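Local coordinates for tRNA dimethylallyltransferase (Bacillus halodurans, PDB 3EXA), which probably transfers a dimethylallyl group from dimethylallyl diphosphate to adenine 37 of tRNAs that read codons beginning with uridine, at residues 220-233 / 242-256. Residues are numbered along the deposited sequence; the frame is centred on the assembly and turned at random.
Sequences LIDEAKKLYDRGIR and GYKEMYDYLDGNVTL
Tyr228 reaches from helix 220-229 between Tyr247 and Leu250 of helix 244-251. With CG anti to the backbone N (chi1 -166°), its ring is carried across toward that helix. Tyr228 CB lies 3.8 Å from Leu250 CD2, and CG meets the same methyl. CD1 then points into the face of Tyr247, over the ring centre, in an edge-to-face stack with planes at 83°. Leu250 CB sits over the Tyr228 ring face, nearest CE1 and CZ, in a CH-pi contact 3.8 Å from the ring centroid. At the tip, Tyr228 OH is modelled 2.4 Å from Asp251 OD2, a hydrogen bond so short that its exact length is doubtful. The other carboxylate oxygen, Asp251 OD1, forms a salt bridge with Arg233 NH1, though the hydrogen bond within it is bent and weak.

Tyr247 also crosses to the chain beyond the helix: its OH donates to Ile232 O at 2.7 Å, just after the Schellman turn at Gly231. A phenylalanine in its place would lack the hydroxyl, and the ring, no longer tied to the Ile232 carbonyl, would probably be freer to shift against Tyr228.

Toward the start of helix 244-251, Ala224 CB packs 3.7 Å from CB of Met246, a selenomethionine. Tyr243, the N-cap residue, donates its OH to Glu223 OE1 from above the carboxylate plane (2.7 Å); Glu223 is held further by the backbone N of Ile45 and Gly46. Gly242 and Tyr243 belong to a segment thought to contact substrate tRNA.

The two short helices cross at -71°, axes 9.7 Å apart, away from the parallel sheet of the P-loop fold; helix 256-279 packs against them, Leu263 on Leu220 and Ala259 on Met246.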
ATOM      1  N   LEU A 220     -42.483   1.959  -5.134  1.00 18.52           N
ATOM      2  CA  LEU A 220     -41.180   2.322  -4.584  1.00 19.78           C
ATOM      3  C   LEU A 220     -41.150   2.119  -3.070  1.00 20.50           C
ATOM      4  O   LEU A 220     -40.291   1.408  -2.554  1.00 20.81           O
ATOM      5  CB  LEU A 220     -40.858   3.784  -4.894  1.00 17.76           C
ATOM      6  CG  LEU A 220     -39.492   4.233  -4.367  1.00 13.13           C
ATOM      7  CD1 LEU A 220     -38.406   3.341  -4.966  1.00  6.32           C
ATOM      8  CD2 LEU A 220     -39.253   5.691  -4.728  1.00  5.71           C
ATOM      9  N   ILE A 221     -42.099   2.747  -2.375  1.00 19.99           N
ATOM     10  CA  ILE A 221     -42.204   2.656  -0.917  1.00 24.60           C
ATOM     11  C   ILE A 221     -42.170   1.215  -0.411  1.00 20.10           C
ATOM     12  O   ILE A 221     -41.460   0.904   0.543  1.00 20.32           O
ATOM     13  CB  ILE A 221     -43.508   3.323  -0.403  1.00 23.94           C
ATOM     14  CG1 ILE A 221     -43.567   4.774  -0.867  1.00 14.56           C
ATOM     15  CG2 ILE A 221     -43.553   3.262   1.114  1.00 16.64           C
ATOM     16  CD1 ILE A 221     -44.853   5.468  -0.526  1.00 28.68           C
ATOM     17  N   ASP A 222     -42.948   0.341  -1.038  1.00 18.47           N
ATOM     18  CA  ASP A 222     -42.973  -1.058  -0.635  1.00 21.85           C
ATOM     19  C   ASP A 222     -41.606  -1.677  -0.845  1.00 25.38           C
ATOM     20  O   ASP A 222     -41.119  -2.422   0.003  1.00 23.13           O
ATOM     21  CB  ASP A 222     -43.995  -1.840  -1.454  1.00 37.03           C
ATOM     22  CG  ASP A 222     -45.406  -1.526  -1.057  1.00 47.77           C
ATOM     23  OD1 ASP A 222     -45.743  -1.768   0.133  1.00 51.45           O
ATOM     24  OD2 ASP A 222     -46.170  -1.044  -1.928  1.00 46.62           O
ATOM     25  N   GLU A 223     -40.998  -1.357  -1.989  1.00 18.17           N
ATOM     26  CA  GLU A 223     -39.686  -1.871  -2.349  1.00 17.20           C
ATOM     27  C   GLU A 223     -38.649  -1.462  -1.315  1.00 17.93           C
ATOM     28  O   GLU A 223     -37.773  -2.254  -0.969  1.00 26.01           O
ATOM     29  CB  GLU A 223     -39.274  -1.362  -3.738  1.00 13.29           C
ATOM     30  CG  GLU A 223     -37.960  -1.950  -4.239  1.00 16.37           C
ATOM     31  CD  GLU A 223     -37.548  -1.429  -5.603  1.00 20.86           C
ATOM     32  OE1 GLU A 223     -37.306  -0.210  -5.738  1.00 30.88           O
ATOM     33  OE2 GLU A 223     -37.463  -2.241  -6.548  1.00 32.29           O
ATOM     34  N   ALA A 224     -38.745  -0.230  -0.821  1.00 18.77           N
ATOM     35  CA  ALA A 224     -37.810   0.268   0.193  1.00 20.88           C
ATOM     36  C   ALA A 224     -38.083  -0.463   1.504  1.00 17.61           C
ATOM     37  O   ALA A 224     -37.157  -0.954   2.149  1.00 18.67           O
ATOM     38  CB  ALA A 224     -37.986   1.787   0.386  1.00 10.45           C
ATOM     39  N   LYS A 225     -39.353  -0.543   1.894  1.00 18.50           N
ATOM     40  CA  LYS A 225     -39.719  -1.228   3.134  1.00 17.22           C
ATOM     41  C   LYS A 225     -39.202  -2.651   3.208  1.00 18.26           C
ATOM     42  O   LYS A 225     -38.853  -3.130   4.288  1.00 32.07           O
ATOM     43  CB  LYS A 225     -41.236  -1.236   3.336  1.00 23.64           C
ATOM     44  CG  LYS A 225     -41.834   0.125   3.640  1.00 23.43           C
ATOM     45  CD  LYS A 225     -43.349   0.051   3.800  1.00 22.21           C
ATOM     46  CE  LYS A 225     -43.766  -0.812   4.972  1.00 18.53           C
ATOM     47  NZ  LYS A 225     -45.243  -0.996   4.959  1.00 26.92           N
ATOM     48  N   LYS A 226     -39.152  -3.346   2.079  1.00 25.04           N
ATOM     49  CA  LYS A 226     -38.655  -4.717   2.101  1.00 21.53           C
ATOM     50  C   LYS A 226     -37.155  -4.737   2.415  1.00 18.19           C
ATOM     51  O   LYS A 226     -36.705  -5.539   3.228  1.00 18.81           O
ATOM     52  CB  LYS A 226     -38.939  -5.408   0.765  1.00 26.20           C
ATOM     53  CG  LYS A 226     -40.426  -5.579   0.458  1.00 36.87           C
ATOM     54  CD  LYS A 226     -40.638  -6.285  -0.879  1.00 46.10           C
ATOM     55  CE  LYS A 226     -42.116  -6.494  -1.180  1.00 45.56           C
ATOM     56  NZ  LYS A 226     -42.340  -7.124  -2.514  1.00 54.83           N
ATOM     57  N   LEU A 227     -36.383  -3.853   1.787  1.00 17.06           N
ATOM     58  CA  LEU A 227     -34.949  -3.793   2.048  1.00 19.89           C
ATOM     59  C   LEU A 227     -34.700  -3.323   3.475  1.00 24.04           C
ATOM     60  O   LEU A 227     -33.758  -3.759   4.138  1.00 25.29           O
ATOM     61  CB  LEU A 227     -34.273  -2.828   1.086  1.00 20.47           C
ATOM     62  CG  LEU A 227     -34.307  -3.256  -0.383  1.00 24.74           C
ATOM     63  CD1 LEU A 227     -33.754  -2.131  -1.231  1.00 30.15           C
ATOM     64  CD2 LEU A 227     -33.491  -4.531  -0.580  1.00 19.65           C
ATOM     65  N   TYR A 228     -35.556  -2.421   3.933  1.00 25.42           N
ATOM     66  CA  TYR A 228     -35.465  -1.849   5.268  1.00 24.91           C
ATOM     67  C   TYR A 228     -35.780  -2.924   6.300  1.00 21.29           C
ATOM     68  O   TYR A 228     -35.061  -3.103   7.284  1.00 17.87           O
ATOM     69  CB  TYR A 228     -36.489  -0.719   5.384  1.00 27.63           C
ATOM     70  CG  TYR A 228     -36.299   0.196   6.566  1.00 17.26           C
ATOM     71  CD1 TYR A 228     -35.414   1.275   6.498  1.00 20.95           C
ATOM     72  CD2 TYR A 228     -37.044   0.019   7.731  1.00 19.39           C
ATOM     73  CE1 TYR A 228     -35.283   2.168   7.562  1.00 17.84           C
ATOM     74  CE2 TYR A 228     -36.926   0.897   8.802  1.00 18.93           C
ATOM     75  CZ  TYR A 228     -36.046   1.973   8.713  1.00 21.85           C
ATOM     76  OH  TYR A 228     -35.936   2.849   9.766  1.00 13.81           O
ATOM     77  N   ASP A 229     -36.867  -3.640   6.050  1.00 19.88           N
ATOM     78  CA  ASP A 229     -37.306  -4.697   6.945  1.00 25.56           C
ATOM     79  C   ASP A 229     -36.314  -5.843   7.045  1.00 22.55           C
ATOM     80  O   ASP A 229     -36.217  -6.482   8.087  1.00 24.82           O
ATOM     81  CB  ASP A 229     -38.658  -5.238   6.491  1.00 31.55           C
ATOM     82  CG  ASP A 229     -39.639  -5.381   7.631  1.00 40.10           C
ATOM     83  OD1 ASP A 229     -40.740  -5.925   7.395  1.00 46.97           O
ATOM     84  OD2 ASP A 229     -39.317  -4.946   8.759  1.00 44.55           O
ATOM     85  N   ARG A 230     -35.582  -6.129   5.973  1.00 22.58           N
ATOM     86  CA  ARG A 230     -34.634  -7.225   6.063  1.00 23.12           C
ATOM     87  C   ARG A 230     -33.375  -6.779   6.779  1.00 22.62           C
ATOM     88  O   ARG A 230     -32.462  -7.572   6.995  1.00 23.39           O
ATOM     89  CB  ARG A 230     -34.299  -7.798   4.680  1.00 27.38           C
ATOM     90  CG  ARG A 230     -33.735  -6.810   3.691  1.00 44.29           C
ATOM     91  CD  ARG A 230     -33.213  -7.517   2.442  1.00 46.27           C
ATOM     92  NE  ARG A 230     -32.023  -8.330   2.710  1.00 47.41           N
ATOM     93  CZ  ARG A 230     -31.288  -8.905   1.761  1.00 42.09           C
ATOM     94  NH1 ARG A 230     -31.624  -8.754   0.488  1.00 45.35           N
ATOM     95  NH2 ARG A 230     -30.219  -9.621   2.081  1.00 36.90           N
ATOM     96  N   GLY A 231     -33.331  -5.504   7.157  1.00 15.24           N
ATOM     97  CA  GLY A 231     -32.177  -4.993   7.876  1.00 13.38           C
ATOM     98  C   GLY A 231     -31.038  -4.390   7.072  1.00 13.74           C
ATOM     99  O   GLY A 231     -29.944  -4.233   7.603  1.00 17.24           O
ATOM    100  N   ILE A 232     -31.273  -4.049   5.803  1.00 18.74           N
ATOM    101  CA  ILE A 232     -30.226  -3.450   4.959  1.00 15.69           C
ATOM    102  C   ILE A 232     -30.035  -1.969   5.337  1.00 23.48           C
ATOM    103  O   ILE A 232     -30.985  -1.184   5.313  1.00 12.26           O
ATOM    104  CB  ILE A 232     -30.602  -3.527   3.447  1.00 17.54           C
ATOM    105  CG1 ILE A 232     -30.717  -4.988   2.983  1.00 17.36           C
ATOM    106  CG2 ILE A 232     -29.562  -2.823   2.616  1.00 16.18           C
ATOM    107  CD1 ILE A 232     -29.447  -5.801   3.144  1.00 19.22           C
ATOM    108  N   ARG A 233     -28.813  -1.573   5.685  1.00 23.37           N
ATOM    109  CA  ARG A 233     -28.583  -0.180   6.051  1.00 22.37           C
ATOM    110  C   ARG A 233     -27.137   0.212   5.866  1.00 21.50           C
ATOM    111  O   ARG A 233     -26.236  -0.613   6.010  1.00 21.24           O
ATOM    112  CB  ARG A 233     -29.011   0.065   7.509  1.00 23.44           C
ATOM    113  CG  ARG A 233     -28.909   1.525   7.983  1.00 22.53           C
ATOM    114  CD  ARG A 233     -29.281   1.652   9.469  1.00 26.86           C
ATOM    115  NE  ARG A 233     -30.414   2.548   9.671  1.00 33.06           N
ATOM    116  CZ  ARG A 233     -30.380   3.850   9.410  1.00 31.06           C
ATOM    117  NH1 ARG A 233     -31.450   4.598   9.609  1.00 22.63           N
ATOM    118  NH2 ARG A 233     -29.260   4.407   8.969  1.00 42.53           N
ATOM    119  N   GLY A 242     -32.243   7.368  -4.548  1.00 27.49           N
ATOM    120  CA  GLY A 242     -33.586   6.913  -4.868  1.00 12.00           C
ATOM    121  C   GLY A 242     -34.121   5.941  -3.816  1.00 21.41           C
ATOM    122  O   GLY A 242     -35.270   5.511  -3.897  1.00 27.52           O
ATOM    123  N   TYR A 243     -33.290   5.569  -2.841  1.00 22.79           N
ATOM    124  CA  TYR A 243     -33.705   4.682  -1.743  1.00 15.77           C
ATOM    125  C   TYR A 243     -33.423   5.389  -0.414  1.00 16.68           C
ATOM    126  O   TYR A 243     -34.066   5.115   0.595  1.00 15.70           O
ATOM    127  CB  TYR A 243     -32.949   3.331  -1.754  1.00 16.67           C
ATOM    128  CG  TYR A 243     -33.344   2.386  -2.875  1.00 10.82           C
ATOM    129  CD1 TYR A 243     -32.780   2.513  -4.136  1.00 19.34           C
ATOM    130  CD2 TYR A 243     -34.347   1.431  -2.695  1.00 13.63           C
ATOM    131  CE1 TYR A 243     -33.203   1.732  -5.206  1.00 18.36           C
ATOM    132  CE2 TYR A 243     -34.789   0.635  -3.756  1.00 12.88           C
ATOM    133  CZ  TYR A 243     -34.211   0.800  -5.015  1.00 24.32           C
ATOM    134  OH  TYR A 243     -34.666   0.083  -6.099  1.00 19.60           O
ATOM    135  N   LYS A 244     -32.456   6.302  -0.420  1.00 21.59           N
ATOM    136  CA  LYS A 244     -32.113   7.021   0.798  1.00 22.82           C
ATOM    137  C   LYS A 244     -33.253   7.944   1.238  1.00 20.27           C
ATOM    138  O   LYS A 244     -33.530   8.055   2.422  1.00 22.07           O
ATOM    139  CB  LYS A 244     -30.803   7.810   0.624  1.00 17.38           C
ATOM    140  CG  LYS A 244     -30.889   9.045  -0.237  1.00 24.81           C
ATOM    141  CD  LYS A 244     -29.551   9.791  -0.319  1.00 21.91           C
ATOM    142  CE  LYS A 244     -29.648  10.873  -1.406  1.00 31.36           C
ATOM    143  NZ  LYS A 244     -28.424  11.709  -1.578  1.00 32.70           N
ATOM    144  N   GLU A 245     -33.939   8.578   0.296  1.00 20.04           N
ATOM    145  CA  GLU A 245     -35.034   9.459   0.666  1.00 18.84           C
ATOM    146  C   GLU A 245     -36.120   8.683   1.400  1.00 22.45           C
ATOM    147  O   GLU A 245     -36.662   9.145   2.409  1.00 27.23           O
ATOM    148  CB  GLU A 245     -35.627  10.129  -0.560  1.00 17.40           C
ATOM    149  CG  GLU A 245     -34.653  11.027  -1.302  1.00 21.70           C
ATOM    150  CD  GLU A 245     -33.738  10.282  -2.254  1.00 26.42           C
ATOM    151  OE1 GLU A 245     -34.030   9.109  -2.600  1.00 30.13           O
ATOM    152  OE2 GLU A 245     -32.729  10.888  -2.680  1.00 30.04           O
HETATM  153  N   MSE A 246     -36.444   7.499   0.901  1.00 22.51           N
HETATM  154  CA  MSE A 246     -37.456   6.689   1.555  1.00 16.70           C
HETATM  155  C   MSE A 246     -36.962   6.270   2.946  1.00 14.13           C
HETATM  156  O   MSE A 246     -37.738   6.222   3.899  1.00 13.24           O
HETATM  157  CB  MSE A 246     -37.792   5.460   0.703  1.00 19.46           C
HETATM  158  CG  MSE A 246     -38.484   5.801  -0.610  1.00 18.46           C
HETATM  159 SE   MSE A 246     -40.119   6.872  -0.386  1.00 36.78          SE
HETATM  160  CE  MSE A 246     -39.464   8.561  -1.111  1.00 29.52           C
ATOM    161  N   TYR A 247     -35.671   5.986   3.078  1.00 14.22           N
ATOM    162  CA  TYR A 247     -35.150   5.596   4.379  1.00  9.30           C
ATOM    163  C   TYR A 247     -35.329   6.703   5.428  1.00 14.01           C
ATOM    164  O   TYR A 247     -35.633   6.421   6.589  1.00 10.84           O
ATOM    165  CB  TYR A 247     -33.684   5.178   4.274  1.00 11.83           C
ATOM    166  CG  TYR A 247     -33.486   3.696   4.031  1.00 15.08           C
ATOM    167  CD1 TYR A 247     -32.541   2.983   4.765  1.00 24.23           C
ATOM    168  CD2 TYR A 247     -34.233   3.003   3.074  1.00 12.26           C
ATOM    169  CE1 TYR A 247     -32.335   1.622   4.564  1.00 16.65           C
ATOM    170  CE2 TYR A 247     -34.027   1.629   2.861  1.00 17.59           C
ATOM    171  CZ  TYR A 247     -33.070   0.951   3.620  1.00 14.75           C
ATOM    172  OH  TYR A 247     -32.839  -0.399   3.456  1.00 18.80           O
ATOM    173  N   ASP A 248     -35.142   7.962   5.045  1.00 13.51           N
ATOM    174  CA  ASP A 248     -35.363   9.039   6.010  1.00 12.69           C
ATOM    175  C   ASP A 248     -36.830   9.010   6.429  1.00 13.80           C
ATOM    176  O   ASP A 248     -37.153   9.207   7.599  1.00 16.47           O
ATOM    177  CB  ASP A 248     -35.033  10.406   5.408  1.00 14.55           C
ATOM    178  CG  ASP A 248     -33.548  10.664   5.345  1.00 26.62           C
ATOM    179  OD1 ASP A 248     -32.881  10.647   6.404  1.00 31.58           O
ATOM    180  OD2 ASP A 248     -33.037  10.886   4.233  1.00 37.11           O
ATOM    181  N   TYR A 249     -37.720   8.778   5.467  1.00 11.67           N
ATOM    182  CA  TYR A 249     -39.149   8.704   5.766  1.00 15.69           C
ATOM    183  C   TYR A 249     -39.418   7.551   6.737  1.00 13.95           C
ATOM    184  O   TYR A 249     -40.083   7.726   7.759  1.00 13.70           O
ATOM    185  CB  TYR A 249     -39.971   8.484   4.486  1.00  6.44           C
ATOM    186  CG  TYR A 249     -41.362   7.945   4.761  1.00 20.20           C
ATOM    187  CD1 TYR A 249     -42.314   8.725   5.424  1.00 14.10           C
ATOM    188  CD2 TYR A 249     -41.715   6.637   4.402  1.00 10.63           C
ATOM    189  CE1 TYR A 249     -43.578   8.221   5.726  1.00 15.76           C
ATOM    190  CE2 TYR A 249     -42.979   6.122   4.701  1.00  8.62           C
ATOM    191  CZ  TYR A 249     -43.903   6.924   5.366  1.00 19.97           C
ATOM    192  OH  TYR A 249     -45.150   6.446   5.684  1.00 22.09           O
ATOM    193  N   LEU A 250     -38.897   6.372   6.403  1.00 18.23           N
ATOM    194  CA  LEU A 250     -39.073   5.181   7.230  1.00 19.51           C
ATOM    195  C   LEU A 250     -38.500   5.377   8.638  1.00 22.24           C
ATOM    196  O   LEU A 250     -39.004   4.805   9.599  1.00 17.24           O
ATOM    197  CB  LEU A 250     -38.409   3.980   6.542  1.00 22.28           C
ATOM    198  CG  LEU A 250     -39.245   2.967   5.753  1.00 24.70           C
ATOM    199  CD1 LEU A 250     -40.564   3.548   5.296  1.00  8.68           C
ATOM    200  CD2 LEU A 250     -38.411   2.477   4.576  1.00 20.19           C
ATOM    201  N   ASP A 251     -37.441   6.180   8.740  1.00 19.77           N
ATOM    202  CA  ASP A 251     -36.804   6.488  10.017  1.00 16.40           C
ATOM    203  C   ASP A 251     -37.673   7.496  10.752  1.00 19.25           C
ATOM    204  O   ASP A 251     -37.498   7.716  11.949  1.00 24.51           O
ATOM    205  CB  ASP A 251     -35.423   7.117   9.810  1.00 18.58           C
ATOM    206  CG  ASP A 251     -34.336   6.096   9.541  1.00 22.32           C
ATOM    207  OD1 ASP A 251     -33.207   6.522   9.202  1.00 18.92           O
ATOM    208  OD2 ASP A 251     -34.598   4.877   9.678  1.00 25.07           O
ATOM    209  N   GLY A 252     -38.585   8.131  10.022  1.00 15.56           N
ATOM    210  CA  GLY A 252     -39.470   9.110  10.624  1.00 11.37           C
ATOM    211  C   GLY A 252     -38.845  10.480  10.780  1.00 14.86           C
ATOM    212  O   GLY A 252     -39.277  11.271  11.618  1.00 29.57           O
ATOM    213  N   ASN A 253     -37.838  10.768   9.965  1.00 14.39           N
ATOM    214  CA  ASN A 253     -37.136  12.050  10.007  1.00 17.33           C
ATOM    215  C   ASN A 253     -37.766  13.083   9.084  1.00 18.92           C
ATOM    216  O   ASN A 253     -37.536  14.280   9.233  1.00 22.83           O
ATOM    217  CB  ASN A 253     -35.671  11.861   9.600  1.00 20.75           C
ATOM    218  CG  ASN A 253     -34.851  11.128  10.651  1.00 21.15           C
ATOM    219  OD1 ASN A 253     -33.798  10.570  10.341  1.00 31.55           O
ATOM    220  ND2 ASN A 253     -35.317  11.137  11.892  1.00 11.45           N
ATOM    221  N   VAL A 254     -38.548  12.611   8.119  1.00 18.37           N
ATOM    222  CA  VAL A 254     -39.202  13.485   7.157  1.00 17.94           C
ATOM    223  C   VAL A 254     -40.558  12.895   6.781  1.00 20.94           C
ATOM    224  O   VAL A 254     -40.738  11.679   6.820  1.00 18.50           O
ATOM    225  CB  VAL A 254     -38.344  13.629   5.856  1.00 21.29           C
ATOM    226  CG1 VAL A 254     -37.010  14.324   6.165  1.00 12.44           C
ATOM    227  CG2 VAL A 254     -38.088  12.244   5.249  1.00  9.87           C
ATOM    228  N   THR A 255     -41.505  13.758   6.427  1.00 17.25           N
ATOM    229  CA  THR A 255     -42.837  13.318   6.027  1.00 21.96           C
ATOM    230  C   THR A 255     -42.766  12.685   4.633  1.00 21.77           C
ATOM    231  O   THR A 255     -41.857  12.983   3.859  1.00 16.59           O
ATOM    232  CB  THR A 255     -43.810  14.507   5.946  1.00 21.32           C
ATOM    233  OG1 THR A 255     -43.400  15.383   4.882  1.00 23.10           O
ATOM    234  CG2 THR A 255     -43.809  15.287   7.254  1.00 20.29           C
ATOM    235  N   LEU A 256     -43.733  11.823   4.322  1.00 22.10           N
ATOM    236  CA  LEU A 256     -43.795  11.153   3.029  1.00 16.51           C
ATOM    237  C   LEU A 256     -43.722  12.158   1.867  1.00 19.57           C
ATOM    238  O   LEU A 256     -42.934  11.980   0.936  1.00 16.62           O
ATOM    239  CB  LEU A 256     -45.081  10.326   2.927  1.00 14.18           C
ATOM    240  CG  LEU A 256     -45.350   9.546   1.628  1.00 20.37           C
ATOM    241  CD1 LEU A 256     -44.196   8.588   1.323  1.00 14.22           C
ATOM    242  CD2 LEU A 256     -46.646   8.757   1.795  1.00 24.54           C
TER